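Local coordinates for 178aa long hypothetical molybdenum cofactor biosynthesis protein B (Sulfolobus tokodaii, PDB 3IWT) that probably binds molybdopterin during biosynthesis of the molybdenum cofactor, at residues P13-T25 with A76-G89. Residues are numbered along the deposited sequence; the frame is centred on the assembly and turned at random. Where two conformers were deposited one is given.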
loop_
_atom_site.group_PDB
_atom_site.type_symbol
_atom_site.label_atom_id
_atom_site.label_comp_id
_atom_site.label_asym_id
_atom_site.label_seq_id
_atom_site.Cartn_x
_atom_site.Cartn_y
_atom_site.Cartn_z
ATOM N N PRO A 13 23.329 32.227 -0.148
ATOM C CA PRO A 13 22.376 31.237 0.335
ATOM C C PRO A 13 21.944 31.515 1.774
ATOM O O PRO A 13 22.706 32.090 2.547
ATOM C CB PRO A 13 23.170 29.939 0.256
ATOM C CG PRO A 13 24.588 30.365 0.523
ATOM C CD PRO A 13 24.727 31.776 0.012
ATOM N N LYS A 14 20.725 31.122 2.120
ATOM C CA LYS A 14 20.212 31.301 3.482
ATOM C C LYS A 14 20.975 30.427 4.492
ATOM O O LYS A 14 21.423 29.329 4.172
ATOM C CB LYS A 14 18.716 30.932 3.561
ATOM C CG LYS A 14 17.729 32.050 3.211
ATOM C CD LYS A 14 16.270 31.595 3.452
ATOM C CE LYS A 14 15.789 30.602 2.361
ATOM N NZ LYS A 14 14.642 29.665 2.733
ATOM N N SER A 15 21.095 30.928 5.713
ATOM C CA SER A 15 21.406 30.103 6.861
ATOM C C SER A 15 20.096 29.399 7.215
ATOM O O SER A 15 19.074 30.050 7.365
ATOM C CB SER A 15 21.878 30.969 8.032
ATOM O OG SER A 15 22.185 30.194 9.174
ATOM N N LEU A 16 20.128 28.078 7.323
ATOM C CA LEU A 16 18.954 27.289 7.707
ATOM C C LEU A 16 19.132 26.744 9.124
ATOM O O LEU A 16 20.252 26.576 9.603
ATOM C CB LEU A 16 18.725 26.156 6.704
ATOM C CG LEU A 16 18.378 26.564 5.267
ATOM C CD1 LEU A 16 18.476 25.346 4.354
ATOM C CD2 LEU A 16 16.997 27.244 5.184
ATOM N N ASN A 17 18.012 26.488 9.789
ATOM C CA ASN A 17 17.974 25.949 11.157
ATOM C C ASN A 17 17.755 24.424 11.169
ATOM O O ASN A 17 16.767 23.901 10.610
ATOM C CB ASN A 17 16.858 26.604 11.954
ATOM C CG ASN A 17 17.016 28.112 12.110
ATOM O OD1 ASN A 17 16.022 28.844 12.094
ATOM N ND2 ASN A 17 18.215 28.565 12.328
ATOM N N PHE A 18 18.658 23.713 11.829
ATOM C CA PHE A 18 18.667 22.245 11.834
ATOM C C PHE A 18 18.437 21.732 13.245
ATOM O O PHE A 18 18.915 22.333 14.214
ATOM C CB PHE A 18 20.011 21.715 11.327
ATOM C CG PHE A 18 20.211 21.867 9.847
ATOM C CD1 PHE A 18 20.471 23.101 9.308
ATOM C CD2 PHE A 18 20.103 20.761 8.992
ATOM C CE1 PHE A 18 20.671 23.270 7.952
ATOM C CE2 PHE A 18 20.306 20.912 7.613
ATOM C CZ PHE A 18 20.562 22.180 7.097
ATOM N N TYR A 19 17.709 20.617 13.349
ATOM C CA TYR A 19 17.566 19.877 14.590
ATOM C C TYR A 19 18.178 18.489 14.376
ATOM O O TYR A 19 17.867 17.807 13.387
ATOM C CB TYR A 19 16.087 19.742 14.942
ATOM C CG TYR A 19 15.799 19.314 16.352
ATOM C CD1 TYR A 19 15.215 20.202 17.250
ATOM C CD2 TYR A 19 16.075 18.028 16.781
ATOM C CE1 TYR A 19 14.892 19.812 18.539
ATOM C CE2 TYR A 19 15.803 17.637 18.071
ATOM C CZ TYR A 19 15.201 18.534 18.946
ATOM O OH TYR A 19 14.883 18.137 20.214
ATOM N N VAL A 20 19.024 18.063 15.314
ATOM C CA VAL A 20 19.802 16.834 15.131
ATOM C C VAL A 20 19.320 15.774 16.122
ATOM O O VAL A 20 19.229 16.045 17.316
ATOM C CB VAL A 20 21.320 17.064 15.307
ATOM C CG1 VAL A 20 22.119 15.765 15.094
ATOM C CG2 VAL A 20 21.817 18.139 14.337
ATOM N N ILE A 21 19.052 14.570 15.632
ATOM C CA ILE A 21 18.570 13.491 16.501
ATOM C C ILE A 21 19.479 12.275 16.395
ATOM O O ILE A 21 19.693 11.725 15.302
ATOM C CB ILE A 21 17.116 13.088 16.176
ATOM C CG1 ILE A 21 16.169 14.289 16.250
ATOM C CG2 ILE A 21 16.625 11.933 17.109
ATOM C CD1 ILE A 21 14.734 13.959 15.776
ATOM N N THR A 22 20.023 11.834 17.517
ATOM C CA THR A 22 20.876 10.642 17.501
ATOM C C THR A 22 20.059 9.477 18.023
ATOM O O THR A 22 19.472 9.574 19.085
ATOM C CB THR A 22 22.171 10.863 18.315
ATOM O OG1 THR A 22 22.948 11.854 17.648
ATOM C CG2 THR A 22 22.982 9.556 18.447
ATOM N N ILE A 23 20.014 8.390 17.244
ATOM C CA ILE A 23 19.260 7.188 17.612
ATOM C C ILE A 23 20.271 6.075 17.914
ATOM O O ILE A 23 20.856 5.469 17.004
ATOM C CB ILE A 23 18.270 6.779 16.500
ATOM C CG1 ILE A 23 17.371 7.963 16.141
ATOM C CG2 ILE A 23 17.455 5.598 16.931
ATOM C CD1 ILE A 23 16.468 7.752 14.930
ATOM N N SER A 24 20.504 5.846 19.206
ATOM C CA SER A 24 21.536 4.912 19.695
ATOM C C SER A 24 21.166 4.404 21.084
ATOM O O SER A 24 21.182 5.170 22.061
ATOM C CB SER A 24 22.904 5.595 19.765
ATOM O OG SER A 24 23.890 4.745 20.361
ATOM N N THR A 25 20.876 3.114 21.177
ATOM C CA THR A 25 20.486 2.510 22.453
ATOM C C THR A 25 21.657 2.546 23.447
ATOM O O THR A 25 21.478 2.966 24.590
ATOM C CB THR A 25 19.952 1.082 22.247
ATOM O OG1 THR A 25 18.775 1.137 21.427
ATOM C CG2 THR A 25 19.592 0.409 23.577
ATOM N N ALA A 76 10.700 18.025 17.579
ATOM C CA ALA A 76 11.464 18.856 16.633
ATOM C C ALA A 76 10.537 19.515 15.598
ATOM O O ALA A 76 10.668 20.708 15.282
ATOM C CB ALA A 76 12.563 18.023 15.953
ATOM N N LEU A 77 9.576 18.744 15.103
ATOM C CA LEU A 77 8.596 19.228 14.135
ATOM C C LEU A 77 7.740 20.349 14.694
ATOM O O LEU A 77 7.280 21.185 13.941
ATOM C CB LEU A 77 7.697 18.079 13.667
ATOM C CG LEU A 77 8.357 17.027 12.787
ATOM C CD1 LEU A 77 7.452 15.774 12.718
ATOM C CD2 LEU A 77 8.604 17.608 11.427
ATOM N N SER A 78 7.570 20.369 16.014
ATOM C CA SER A 78 6.717 21.346 16.688
ATOM C C SER A 78 7.368 22.687 16.949
ATOM O O SER A 78 6.717 23.602 17.469
ATOM C CB SER A 78 6.193 20.768 18.000
ATOM O OG SER A 78 5.425 19.637 17.699
ATOM N N ILE A 79 8.649 22.809 16.617
ATOM C CA ILE A 79 9.381 24.067 16.743
ATOM C C ILE A 79 9.325 24.764 15.390
ATOM O O ILE A 79 9.917 24.287 14.413
ATOM C CB ILE A 79 10.834 23.814 17.142
ATOM C CG1 ILE A 79 10.882 23.099 18.505
ATOM C CG2 ILE A 79 11.658 25.152 17.181
ATOM C CD1 ILE A 79 12.242 22.459 18.832
ATOM N N ASP A 80 8.618 25.892 15.329
ATOM C CA ASP A 80 8.384 26.558 14.049
ATOM C C ASP A 80 9.665 26.955 13.320
ATOM O O ASP A 80 9.720 26.893 12.085
ATOM C CB ASP A 80 7.536 27.793 14.248
ATOM C CG ASP A 80 6.114 27.465 14.616
ATOM O OD1 ASP A 80 5.687 26.290 14.560
ATOM O OD2 ASP A 80 5.431 28.417 14.947
ATOM N N GLU A 81 10.682 27.336 14.080
ATOM C CA GLU A 81 11.953 27.790 13.526
ATOM C C GLU A 81 12.765 26.665 12.861
ATOM O O GLU A 81 13.625 26.928 12.038
ATOM C CB GLU A 81 12.787 28.471 14.620
ATOM C CG GLU A 81 12.172 29.785 15.149
ATOM C CD GLU A 81 10.971 29.625 16.118
ATOM O OE1 GLU A 81 10.653 28.505 16.579
ATOM O OE2 GLU A 81 10.329 30.671 16.454
ATOM N N VAL A 82 12.482 25.410 13.193
ATOM C CA VAL A 82 13.218 24.294 12.572
ATOM C C VAL A 82 12.925 24.238 11.072
ATOM O O VAL A 82 11.762 24.218 10.667
ATOM C CB VAL A 82 12.901 22.928 13.257
ATOM C CG1 VAL A 82 13.466 21.750 12.426
ATOM C CG2 VAL A 82 13.452 22.900 14.688
ATOM N N ASP A 83 13.974 24.209 10.250
ATOM C CA ASP A 83 13.812 24.011 8.796
ATOM C C ASP A 83 14.030 22.564 8.362
ATOM O O ASP A 83 13.336 22.045 7.473
ATOM C CB ASP A 83 14.762 24.926 8.014
ATOM C CG ASP A 83 14.544 26.386 8.314
ATOM O OD1 ASP A 83 13.387 26.826 8.259
ATOM O OD2 ASP A 83 15.529 27.105 8.607
ATOM N N VAL A 84 15.016 21.918 8.975
ATOM C CA VAL A 84 15.441 20.586 8.569
ATOM C C VAL A 84 15.744 19.781 9.846
ATOM O O VAL A 84 16.352 20.305 10.809
ATOM C CB VAL A 84 16.734 20.631 7.700
ATOM C CG1 VAL A 84 17.144 19.224 7.219
ATOM C CG2 VAL A 84 16.614 21.616 6.520
ATOM N N ILE A 85 15.353 18.516 9.817
ATOM C CA ILE A 85 15.667 17.547 10.856
ATOM C C ILE A 85 16.573 16.492 10.231
ATOM O O ILE A 85 16.243 15.943 9.176
ATOM C CB ILE A 85 14.402 16.861 11.418
ATOM C CG1 ILE A 85 13.440 17.895 12.024
ATOM C CG2 ILE A 85 14.797 15.762 12.455
ATOM C CD1 ILE A 85 11.989 17.394 12.296
ATOM N N ILE A 86 17.681 16.196 10.907
ATOM C CA ILE A 86 18.589 15.136 10.496
ATOM C C ILE A 86 18.764 14.156 11.649
ATOM O O ILE A 86 19.108 14.537 12.782
ATOM C CB ILE A 86 19.964 15.681 10.056
ATOM C CG1 ILE A 86 19.828 16.713 8.922
ATOM C CG2 ILE A 86 20.911 14.503 9.629
ATOM C CD1 ILE A 86 21.184 17.302 8.448
ATOM N N SER A 87 18.503 12.882 11.373
ATOM C CA SER A 87 18.766 11.856 12.367
ATOM C C SER A 87 19.902 10.971 11.920
ATOM O O SER A 87 20.123 10.770 10.715
ATOM C CB SER A 87 17.514 11.021 12.691
ATOM O OG SER A 87 17.098 10.236 11.572
ATOM N N THR A 88 20.606 10.405 12.895
ATOM C CA THR A 88 21.628 9.415 12.628
ATOM C C THR A 88 21.371 8.175 13.470
ATOM O O THR A 88 21.278 8.271 14.687
ATOM C CB THR A 88 23.055 9.953 12.913
ATOM O OG1 THR A 88 24.030 8.886 12.830
ATOM C CG2 THR A 88 23.173 10.649 14.278
ATOM N N GLY A 89 21.283 7.026 12.799
ATOM C CA GLY A 89 21.105 5.723 13.431
ATOM C C GLY A 89 19.831 4.977 13.067
ATOM O O GLY A 89 18.765 5.576 12.861
#
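Strands 17-23 and 84-88 run parallel, their axes 4.7 Å apart and inclined by 19°, with Asn17 facing Asp83, Tyr19 facing Ile85 and Ile21 facing Ser87. They are neighbouring central strands of the mixed sheet in the probable molybdopterin-binding domain, where 17-23 lies between 55-62 and 84-88 in an alpha/beta fold. The bonding alternates as parallel pairing requires: Tyr19 N and Ile21 N donate to the carbonyls of Val84 and Ile86, while Ile86 N and Thr88 N donate to those of Tyr19 and Ile21; Ile23 N to Thr88 O (2.9 Å) ends the series.

On one face, Phe18 lies alongside Val84. CG2 of Val84 stands over the ring face, 4.3 Å from its centroid, and Ile86 CD1 approaches Phe18 CD2 to 3.7 Å; helix 40-51 packs on this side through Leu49 and Ile45. On the other face, the Tyr19 side chain, with CG anti to the backbone N (chi1 -165°), presents its ring to the end of helix 66-77. There Ala76 CB makes a CH-pi contact over the ring centre, 3.5 Å from the centroid. Ile79, whose side chain crosses that of Tyr19 at about a right angle, brings CD1 to 3.8 Å from Tyr19 CE1. A serine in place of Tyr19 would probably leave Ala76 and Ile79 without this packing surface and open a gap between sheet and helix end.

Where the strands begin, Asn17 O accepts from both Asp83 N and Val84 N. The Asp83 carboxylate is divided between two partners: OD1 forms a salt bridge with Arg177, and OD2 receives Asn17 N on its anti side at 2.8 Å, with a nearly straight N-H...O angle of 175°.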